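Local atomic coordinates of glycerol dehydratase (Clostridium butyricum, PDB entry 1R9D), a protein that probably dehydrates glycerol without vitamin B12, as a glycyl-radical lyase of the pyruvate formate-lyase-like family. Residues A[67-72]-A[239-244]; A[224-229]-A[244-249]; A[454-459]-A[496-501]. All blocks are in the same frame, centred on the assembly; numbering follows the deposited sequence.

Interaction 1: residues A[67-72]-A[239-244]; sequences RDQELI and KAELNE
L71 and E241 make the direct contact. One methyl of L71, CD2, lies 4.1 Å from OE1 of E241, and the two side chains run obliquely to each other. E241 points from its helix toward the loop. Its CG lies beside the backbone N, chi1 -80°, and the chain is extended from there, which carries the carboxylate across to the loop. The contact is small, about 113 Å² over both sides, and no direct hydrogen bond spans the two segments.

A water supplies the polar link. It donates to OE2 of E241 at 2.9 Å and to OE1 of Q69 at 3.2 Å. It thus bridges the glutamine amide to one oxygen of the carboxylate, while the other oxygen has R238 as its partner.

The loop residues R67 to E70 form a type II beta turn. E70 N bonds back to R67 O at 3.3 Å. Q69 has the positive phi, 69°, expected at the third position of such a turn. A second bond, from R67 N to E70 OE2 at 3.1 Å, ties the side chain of E70 to the start of the turn. This N-H comes from above the carboxylate plane, 72° out of it. The turn holds Q69, whose side-chain end comes back toward helix 236-252, and L71 follows it directly.

Two arginines hold the carboxylate of E241. OE1 forms a salt bridge with R238, and OE2 forms one with R12 of helix 11-22. Both also reach the loop: R12 bonds to Q69 O and R238 to E70 O. On its apolar side, L71 packs on F306 and C313 of helix 304-317.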
loop_
_atom_site.group_PDB
_atom_site.type_symbol
_atom_site.label_atom_id
_atom_site.label_comp_id
_atom_site.label_asym_id
_atom_site.label_seq_id
_atom_site.Cartn_x
_atom_site.Cartn_y
_atom_site.Cartn_z
ATOM N N ARG A 67 17.406 20.463 31.920
ATOM C CA ARG A 67 16.945 21.531 32.797
ATOM C C ARG A 67 17.698 21.520 34.119
ATOM O O ARG A 67 18.206 20.486 34.549
ATOM C CB ARG A 67 15.437 21.402 33.029
ATOM C CG ARG A 67 14.626 21.269 31.733
ATOM C CD ARG A 67 13.127 21.347 31.990
ATOM N NE ARG A 67 12.332 20.870 30.858
ATOM C CZ ARG A 67 12.313 21.428 29.648
ATOM N NH1 ARG A 67 13.048 22.501 29.388
ATOM N NH2 ARG A 67 11.558 20.906 28.691
ATOM N N ASP A 68 17.773 22.679 34.762
ATOM C CA ASP A 68 18.492 22.796 36.026
ATOM C C ASP A 68 18.023 21.825 37.109
ATOM O O ASP A 68 16.825 21.636 37.314
ATOM C CB ASP A 68 18.391 24.231 36.554
ATOM C CG ASP A 68 18.777 25.266 35.511
ATOM O OD1 ASP A 68 19.851 25.115 34.884
ATOM O OD2 ASP A 68 18.008 26.236 35.319
ATOM N N GLN A 69 18.987 21.210 37.787
ATOM C CA GLN A 69 18.735 20.274 38.881
ATOM C C GLN A 69 18.104 18.923 38.527
ATOM O O GLN A 69 17.739 18.160 39.418
ATOM C CB GLN A 69 17.890 20.957 39.963
ATOM C CG GLN A 69 18.532 22.199 40.576
ATOM C CD GLN A 69 19.952 21.944 41.064
ATOM O OE1 GLN A 69 20.211 20.983 41.794
ATOM N NE2 GLN A 69 20.880 22.812 40.666
ATOM N N GLU A 70 17.981 18.618 37.240
ATOM C CA GLU A 70 17.397 17.341 36.832
ATOM C C GLU A 70 18.308 16.148 37.115
ATOM O O GLU A 70 19.529 16.239 36.970
ATOM C CB GLU A 70 17.057 17.355 35.335
ATOM C CG GLU A 70 15.712 17.980 34.986
ATOM C CD GLU A 70 15.358 17.828 33.511
ATOM O OE1 GLU A 70 14.155 17.899 33.179
ATOM O OE2 GLU A 70 16.280 17.646 32.683
ATOM N N LEU A 71 17.707 15.032 37.525
ATOM C CA LEU A 71 18.447 13.799 37.775
ATOM C C LEU A 71 18.141 12.863 36.603
ATOM O O LEU A 71 18.977 12.057 36.192
ATOM C CB LEU A 71 18.011 13.144 39.090
ATOM C CG LEU A 71 18.466 13.773 40.411
ATOM C CD1 LEU A 71 17.852 13.015 41.575
ATOM C CD2 LEU A 71 19.985 13.742 40.505
ATOM N N ILE A 72 16.929 12.984 36.074
ATOM C CA ILE A 72 16.481 12.185 34.934
ATOM C C ILE A 72 16.381 13.162 33.768
ATOM O O ILE A 72 15.632 14.134 33.833
ATOM C CB ILE A 72 15.089 11.554 35.202
ATOM C CG1 ILE A 72 15.184 10.544 36.351
ATOM C CG2 ILE A 72 14.553 10.898 33.925
ATOM C CD1 ILE A 72 16.028 9.313 36.039
ATOM N N LYS A 239 28.051 19.106 39.969
ATOM C CA LYS A 239 29.015 18.667 38.971
ATOM C C LYS A 239 29.093 17.142 38.989
ATOM O O LYS A 239 29.148 16.501 37.938
ATOM C CB LYS A 239 30.394 19.274 39.264
ATOM C CG LYS A 239 31.415 19.047 38.169
ATOM C CD LYS A 239 32.718 19.778 38.477
ATOM C CE LYS A 239 33.696 19.655 37.324
ATOM N NZ LYS A 239 34.973 20.360 37.606
ATOM N N ALA A 240 29.081 16.564 40.187
ATOM C CA ALA A 240 29.141 15.115 40.335
ATOM C C ALA A 240 27.864 14.474 39.791
ATOM O O ALA A 240 27.901 13.384 39.218
ATOM C CB ALA A 240 29.327 14.744 41.800
ATOM N N GLU A 241 26.739 15.157 39.978
ATOM C CA GLU A 241 25.450 14.662 39.494
ATOM C C GLU A 241 25.457 14.592 37.969
ATOM O O GLU A 241 25.089 13.575 37.384
ATOM C CB GLU A 241 24.315 15.584 39.961
ATOM C CG GLU A 241 23.874 15.360 41.404
ATOM C CD GLU A 241 22.933 16.441 41.917
ATOM O OE1 GLU A 241 22.275 17.119 41.097
ATOM O OE2 GLU A 241 22.840 16.604 43.153
ATOM N N LEU A 242 25.878 15.681 37.331
ATOM C CA LEU A 242 25.929 15.743 35.875
ATOM C C LEU A 242 26.880 14.708 35.285
ATOM O O LEU A 242 26.634 14.183 34.200
ATOM C CB LEU A 242 26.332 17.147 35.430
ATOM C CG LEU A 242 25.247 18.195 35.677
ATOM C CD1 LEU A 242 25.833 19.591 35.610
ATOM C CD2 LEU A 242 24.142 18.014 34.648
ATOM N N ASN A 243 27.968 14.416 35.995
ATOM C CA ASN A 243 28.919 13.420 35.518
ATOM C C ASN A 243 28.328 12.025 35.644
ATOM O O ASN A 243 28.638 11.135 34.853
ATOM C CB ASN A 243 30.233 13.488 36.300
ATOM C CG ASN A 243 31.184 14.525 35.742
ATOM O OD1 ASN A 243 31.395 14.598 34.530
ATOM N ND2 ASN A 243 31.770 15.330 36.621
ATOM N N GLU A 244 27.480 11.834 36.649
ATOM C CA GLU A 244 26.852 10.537 36.847
ATOM C C GLU A 244 25.791 10.327 35.768
ATOM O O GLU A 244 25.578 9.208 35.303
ATOM C CB GLU A 244 26.219 10.447 38.238
ATOM C CG GLU A 244 25.533 9.114 38.506
ATOM C CD GLU A 244 26.496 7.937 38.495
ATOM O OE1 GLU A 244 27.613 8.072 37.947
ATOM O OE2 GLU A 244 26.132 6.866 39.027
HETATM O O HOH W 1 22.356 19.425 43.505
#

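Interaction 2: residues A[224-229]-A[244-249]; sequences KKAKEI and EIAKIC
Helices 197-230 and 236-252 form an antiparallel helical hairpin, and A226 meets A246 between its two arms. The CB atoms of these alanines are 3.7 Å apart, and both point toward the opposite helix. Their CA atoms are only 5.1 Å apart. With no side chain beyond CB on either residue, the backbones come close: the segment axes approach to 7.8 Å.

The axes run at 164° to each other, nearly antiparallel. The link between the arms is short, so this contact lies near the turn of the hairpin. About 155 Å² is buried over both sides.

Two longer side chains flank the alanine pair. I245 brings its CG2 branch to A226 CB at 4.1 Å. The branch that lies anti to the backbone N of I245 is thus the one facing A226. K227 uses its aliphatic chain instead. Its CG lies 3.5 Å from A246 CB, and CD and CE also pass close to that methyl. The chain bends at chi2, -70°, which lays the methylenes alongside A246. Its ammonium then hydrogen-bonds to N243, one turn before A246 on the second helix. A226 and A246 are buried, while K227 borders the contact on the solvent side. I245 also packs on Y261 of helix 260-277 and on V73 in the loop after residues 67-72.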
loop_
_atom_site.group_PDB
_atom_site.type_symbol
_atom_site.label_atom_id
_atom_site.label_comp_id
_atom_site.label_asym_id
_atom_site.label_seq_id
_atom_site.Cartn_x
_atom_site.Cartn_y
_atom_site.Cartn_z
ATOM N N LYS A 224 26.735 13.352 26.130
ATOM C CA LYS A 224 27.711 14.374 25.771
ATOM C C LYS A 224 27.300 15.730 26.336
ATOM O O LYS A 224 28.139 16.496 26.813
ATOM C CB LYS A 224 27.840 14.475 24.249
ATOM C CG LYS A 224 28.794 15.564 23.794
ATOM C CD LYS A 224 28.670 15.840 22.308
ATOM C CE LYS A 224 29.506 17.053 21.913
ATOM N NZ LYS A 224 29.264 17.474 20.505
ATOM N N LYS A 225 26.005 16.025 26.270
ATOM C CA LYS A 225 25.475 17.283 26.782
ATOM C C LYS A 225 25.764 17.401 28.277
ATOM O O LYS A 225 26.162 18.460 28.763
ATOM C CB LYS A 225 23.967 17.341 26.555
ATOM C CG LYS A 225 23.330 18.681 26.870
ATOM C CD LYS A 225 23.613 19.687 25.774
ATOM C CE LYS A 225 22.805 20.955 25.967
ATOM N NZ LYS A 225 22.961 21.883 24.813
ATOM N N ALA A 226 25.559 16.302 28.998
ATOM C CA ALA A 226 25.787 16.262 30.440
ATOM C C ALA A 226 27.219 16.649 30.818
ATOM O O ALA A 226 27.425 17.554 31.628
ATOM C CB ALA A 226 25.461 14.872 30.981
ATOM N N LYS A 227 28.199 15.955 30.241
ATOM C CA LYS A 227 29.613 16.237 30.512
ATOM C C LYS A 227 29.936 17.695 30.214
ATOM O O LYS A 227 30.651 18.357 30.965
ATOM C CB LYS A 227 30.510 15.343 29.652
ATOM C CG LYS A 227 30.729 13.944 30.199
ATOM C CD LYS A 227 31.591 13.969 31.457
ATOM C CE LYS A 227 31.891 12.558 31.946
ATOM N NZ LYS A 227 32.704 12.541 33.195
ATOM N N GLU A 228 29.403 18.180 29.099
ATOM C CA GLU A 228 29.596 19.550 28.652
ATOM C C GLU A 228 29.128 20.554 29.708
ATOM O O GLU A 228 29.784 21.571 29.952
ATOM C CB GLU A 228 28.830 19.740 27.340
ATOM C CG GLU A 228 28.698 21.163 26.839
ATOM C CD GLU A 228 27.912 21.229 25.536
ATOM O OE1 GLU A 228 27.549 22.347 25.108
ATOM O OE2 GLU A 228 27.663 20.157 24.939
ATOM N N ILE A 229 27.992 20.265 30.333
ATOM C CA ILE A 229 27.449 21.136 31.367
ATOM C C ILE A 229 28.256 20.976 32.654
ATOM O O ILE A 229 28.550 21.960 33.338
ATOM C CB ILE A 229 25.964 20.802 31.655
ATOM C CG1 ILE A 229 25.112 21.110 30.420
ATOM C CG2 ILE A 229 25.467 21.609 32.843
ATOM C CD1 ILE A 229 23.638 20.748 30.579
ATOM N N GLU A 244 27.480 11.834 36.649
ATOM C CA GLU A 244 26.852 10.537 36.847
ATOM C C GLU A 244 25.791 10.327 35.768
ATOM O O GLU A 244 25.578 9.208 35.303
ATOM C CB GLU A 244 26.219 10.447 38.238
ATOM C CG GLU A 244 25.533 9.114 38.506
ATOM C CD GLU A 244 26.496 7.937 38.495
ATOM O OE1 GLU A 244 27.613 8.072 37.947
ATOM O OE2 GLU A 244 26.132 6.866 39.027
ATOM N N ILE A 245 25.133 11.412 35.373
ATOM C CA ILE A 245 24.114 11.355 34.331
ATOM C C ILE A 245 24.795 10.975 33.019
ATOM O O ILE A 245 24.312 10.122 32.277
ATOM C CB ILE A 245 23.409 12.727 34.165
ATOM C CG1 ILE A 245 22.563 13.025 35.406
ATOM C CG2 ILE A 245 22.548 12.733 32.913
ATOM C CD1 ILE A 245 21.935 14.403 35.400
ATOM N N ALA A 246 25.929 11.609 32.740
ATOM C CA ALA A 246 26.666 11.315 31.520
ATOM C C ALA A 246 27.050 9.841 31.493
ATOM O O ALA A 246 27.007 9.199 30.442
ATOM C CB ALA A 246 27.913 12.185 31.437
ATOM N N LYS A 247 27.419 9.308 32.653
ATOM C CA LYS A 247 27.819 7.909 32.766
ATOM C C LYS A 247 26.653 6.958 32.513
ATOM O O LYS A 247 26.782 5.979 31.774
ATOM C CB LYS A 247 28.395 7.629 34.156
ATOM C CG LYS A 247 28.768 6.171 34.371
ATOM C CD LYS A 247 29.332 5.921 35.761
ATOM C CE LYS A 247 29.719 4.458 35.929
ATOM N NZ LYS A 247 30.369 4.197 37.246
ATOM N N ILE A 248 25.519 7.246 33.138
ATOM C CA ILE A 248 24.338 6.407 32.982
ATOM C C ILE A 248 23.805 6.431 31.555
ATOM O O ILE A 248 23.473 5.385 30.998
ATOM C CB ILE A 248 23.228 6.836 33.967
ATOM C CG1 ILE A 248 23.683 6.538 35.396
ATOM C CG2 ILE A 248 21.936 6.094 33.665
ATOM C CD1 ILE A 248 22.712 6.974 36.450
ATOM N N CYS A 249 23.726 7.618 30.962
ATOM C CA CYS A 249 23.234 7.738 29.594
ATOM C C CYS A 249 24.137 6.977 28.623
ATOM O O CYS A 249 23.657 6.353 27.676
ATOM C CB CYS A 249 23.146 9.211 29.178
ATOM S SG CYS A 249 21.797 10.141 29.955
#

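Interaction 3: residues A[454-459]-A[496-501]; sequences ARIVEL and EYFVKH
I456 and L459 both meet F498, joining helix 453-461 to the long helix 484-516. They are the only residues of 454-459 that touch 496-501, and F498 is their one partner there.

Earlier on the first segment, R455 NH1 forms a salt bridge with E458 OE2 at 3.3 Å, a weak hydrogen bond by its geometry. It lies within helix 453-461 and does not cross the contact.

I456 reaches across with the end of its longer branch. Its CD1 lies 3.9 Å from CD2 of F498. The CG1 branch lies beside the backbone N, chi1 -62°, and a further bend at chi2, -59°, puts CD1 by the ring. The side chains of I456 and F498 lie side by side and point in opposite senses. I456 also packs on Y491, Q494 and M495, one to two turns earlier on helix 484-516.

One turn further on, L459 points toward the other helix. Its CD1 lies 3.5 Å from CE2 of F498 and 3.9 Å from CZ. The leucine side chain lies roughly perpendicular to that of F498.

F498 points back toward helix 453-461 and spans both partners. I456 and L459 approach its ring obliquely. CD2 of the neighbouring Y497 sits 3.8 Å above the plane of the F498 ring, over its centre. F451 of strand 449-452 packs on I456, F498 and V499 alike.

The contact is wholly apolar, and its three residues are buried. No hydrogen bond crosses it, and the closest CA atoms, those of I456 and F498, are 8.6 Å apart. The helices therefore meet through side-chain ends, and cohesion here rests on dispersion and exclusion of water.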
loop_
_atom_site.group_PDB
_atom_site.type_symbol
_atom_site.label_atom_id
_atom_site.label_comp_id
_atom_site.label_asym_id
_atom_site.label_seq_id
_atom_site.Cartn_x
_atom_site.Cartn_y
_atom_site.Cartn_z
ATOM N N ALA A 454 -27.333 10.739 23.675
ATOM C CA ALA A 454 -28.484 11.629 23.832
ATOM C C ALA A 454 -29.063 12.078 22.489
ATOM O O ALA A 454 -30.275 12.257 22.354
ATOM C CB ALA A 454 -28.094 12.844 24.674
ATOM N N ARG A 455 -28.199 12.265 21.497
ATOM C CA ARG A 455 -28.653 12.680 20.175
ATOM C C ARG A 455 -29.513 11.605 19.531
ATOM O O ARG A 455 -30.399 11.909 18.738
ATOM C CB ARG A 455 -27.452 12.992 19.279
ATOM C CG ARG A 455 -26.764 14.300 19.632
ATOM C CD ARG A 455 -27.511 15.475 19.019
ATOM N NE ARG A 455 -27.317 15.505 17.573
ATOM C CZ ARG A 455 -28.091 16.169 16.720
ATOM N NH1 ARG A 455 -29.123 16.867 17.164
ATOM N NH2 ARG A 455 -27.829 16.131 15.419
ATOM N N ILE A 456 -29.251 10.341 19.863
ATOM C CA ILE A 456 -30.033 9.247 19.300
ATOM C C ILE A 456 -31.467 9.321 19.842
ATOM O O ILE A 456 -32.426 9.009 19.133
ATOM C CB ILE A 456 -29.395 7.868 19.638
ATOM C CG1 ILE A 456 -27.992 7.783 19.026
ATOM C CG2 ILE A 456 -30.263 6.734 19.096
ATOM C CD1 ILE A 456 -27.954 7.950 17.504
ATOM N N VAL A 457 -31.617 9.743 21.095
ATOM C CA VAL A 457 -32.955 9.871 21.671
ATOM C C VAL A 457 -33.679 11.009 20.951
ATOM O O VAL A 457 -34.845 10.884 20.595
ATOM C CB VAL A 457 -32.904 10.186 23.183
ATOM C CG1 VAL A 457 -34.303 10.514 23.691
ATOM C CG2 VAL A 457 -32.342 8.992 23.949
ATOM N N GLU A 458 -32.970 12.113 20.726
ATOM C CA GLU A 458 -33.540 13.272 20.040
ATOM C C GLU A 458 -33.981 12.896 18.626
ATOM O O GLU A 458 -35.057 13.290 18.170
ATOM C CB GLU A 458 -32.510 14.410 19.995
ATOM C CG GLU A 458 -33.003 15.690 19.336
ATOM C CD GLU A 458 -31.997 16.835 19.419
ATOM O OE1 GLU A 458 -32.343 17.957 18.992
ATOM O OE2 GLU A 458 -30.863 16.618 19.907
ATOM N N LEU A 459 -33.148 12.127 17.930
ATOM C CA LEU A 459 -33.466 11.706 16.572
ATOM C C LEU A 459 -34.580 10.666 16.528
ATOM O O LEU A 459 -35.245 10.515 15.505
ATOM C CB LEU A 459 -32.215 11.165 15.875
ATOM C CG LEU A 459 -31.173 12.229 15.520
ATOM C CD1 LEU A 459 -29.918 11.551 14.988
ATOM C CD2 LEU A 459 -31.746 13.195 14.482
ATOM N N GLU A 496 -28.368 1.939 15.173
ATOM C CA GLU A 496 -27.760 1.083 14.162
ATOM C C GLU A 496 -27.124 1.847 13.008
ATOM O O GLU A 496 -26.002 1.542 12.592
ATOM C CB GLU A 496 -28.811 0.116 13.614
ATOM C CG GLU A 496 -28.351 -0.720 12.434
ATOM C CD GLU A 496 -29.442 -1.649 11.937
ATOM O OE1 GLU A 496 -30.566 -1.160 11.665
ATOM O OE2 GLU A 496 -29.181 -2.866 11.816
ATOM N N TYR A 497 -27.841 2.840 12.493
ATOM C CA TYR A 497 -27.356 3.628 11.370
ATOM C C TYR A 497 -26.090 4.418 11.685
ATOM O O TYR A 497 -25.106 4.346 10.950
ATOM C CB TYR A 497 -28.441 4.597 10.898
ATOM C CG TYR A 497 -28.032 5.423 9.694
ATOM C CD1 TYR A 497 -28.051 4.873 8.415
ATOM C CD2 TYR A 497 -27.590 6.739 9.838
ATOM C CE1 TYR A 497 -27.641 5.606 7.304
ATOM C CE2 TYR A 497 -27.172 7.485 8.728
ATOM C CZ TYR A 497 -27.201 6.907 7.466
ATOM O OH TYR A 497 -26.782 7.618 6.361
ATOM N N PHE A 498 -26.110 5.172 12.776
ATOM C CA PHE A 498 -24.946 5.977 13.120
ATOM C C PHE A 498 -23.756 5.191 13.656
ATOM O O PHE A 498 -22.612 5.581 13.425
ATOM C CB PHE A 498 -25.360 7.095 14.078
ATOM C CG PHE A 498 -26.209 8.146 13.423
ATOM C CD1 PHE A 498 -25.641 9.073 12.553
ATOM C CD2 PHE A 498 -27.587 8.165 13.613
ATOM C CE1 PHE A 498 -26.433 10.005 11.874
ATOM C CE2 PHE A 498 -28.390 9.093 12.936
ATOM C CZ PHE A 498 -27.811 10.012 12.067
ATOM N N VAL A 499 -24.002 4.087 14.356
ATOM C CA VAL A 499 -22.885 3.293 14.852
ATOM C C VAL A 499 -22.186 2.672 13.640
ATOM O O VAL A 499 -20.964 2.578 13.601
ATOM C CB VAL A 499 -23.344 2.174 15.815
ATOM C CG1 VAL A 499 -22.174 1.250 16.133
ATOM C CG2 VAL A 499 -23.864 2.791 17.106
ATOM N N LYS A 500 -22.967 2.270 12.642
ATOM C CA LYS A 500 -22.396 1.679 11.438
ATOM C C LYS A 500 -21.411 2.645 10.775
ATOM O O LYS A 500 -20.289 2.269 10.435
ATOM C CB LYS A 500 -23.494 1.321 10.433
ATOM C CG LYS A 500 -22.968 0.593 9.204
ATOM C CD LYS A 500 -23.669 1.024 7.926
ATOM C CE LYS A 500 -25.158 0.739 7.960
ATOM N NZ LYS A 500 -25.809 1.146 6.677
ATOM N N HIS A 501 -21.822 3.895 10.594
ATOM C CA HIS A 501 -20.936 4.860 9.951
ATOM C C HIS A 501 -19.749 5.297 10.798
ATOM O O HIS A 501 -18.694 5.634 10.260
ATOM C CB HIS A 501 -21.752 6.054 9.452
ATOM C CG HIS A 501 -22.598 5.721 8.262
ATOM N ND1 HIS A 501 -22.055 5.426 7.029
ATOM C CD2 HIS A 501 -23.934 5.539 8.137
ATOM C CE1 HIS A 501 -23.020 5.073 6.197
ATOM N NE2 HIS A 501 -24.170 5.133 6.845
#

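Interactions 1 and 2 are neighbours, with centres 8 Å apart. Both use helix 236-252 and share E244. The K227-N243 hydrogen bond, 2.8 Å from NZ to OD1, crosses from one to the other. L242 CD1 packs on I229 CG2 at 3.4 Å, and E70 O meets I245 CD1 at 3.4 Å. The hairpin of interaction 2 is thus joined to the 67-72 loop by the same helix. Interaction 3 lies on the opposite side of the chain's centre, 55 Å from interaction 1 and 57 Å from interaction 2, centre to centre. All three belong to the pyruvate formate lyase-like part of the chain. None includes G763, the predicted glycyl-radical site, which carries no radical in this structure.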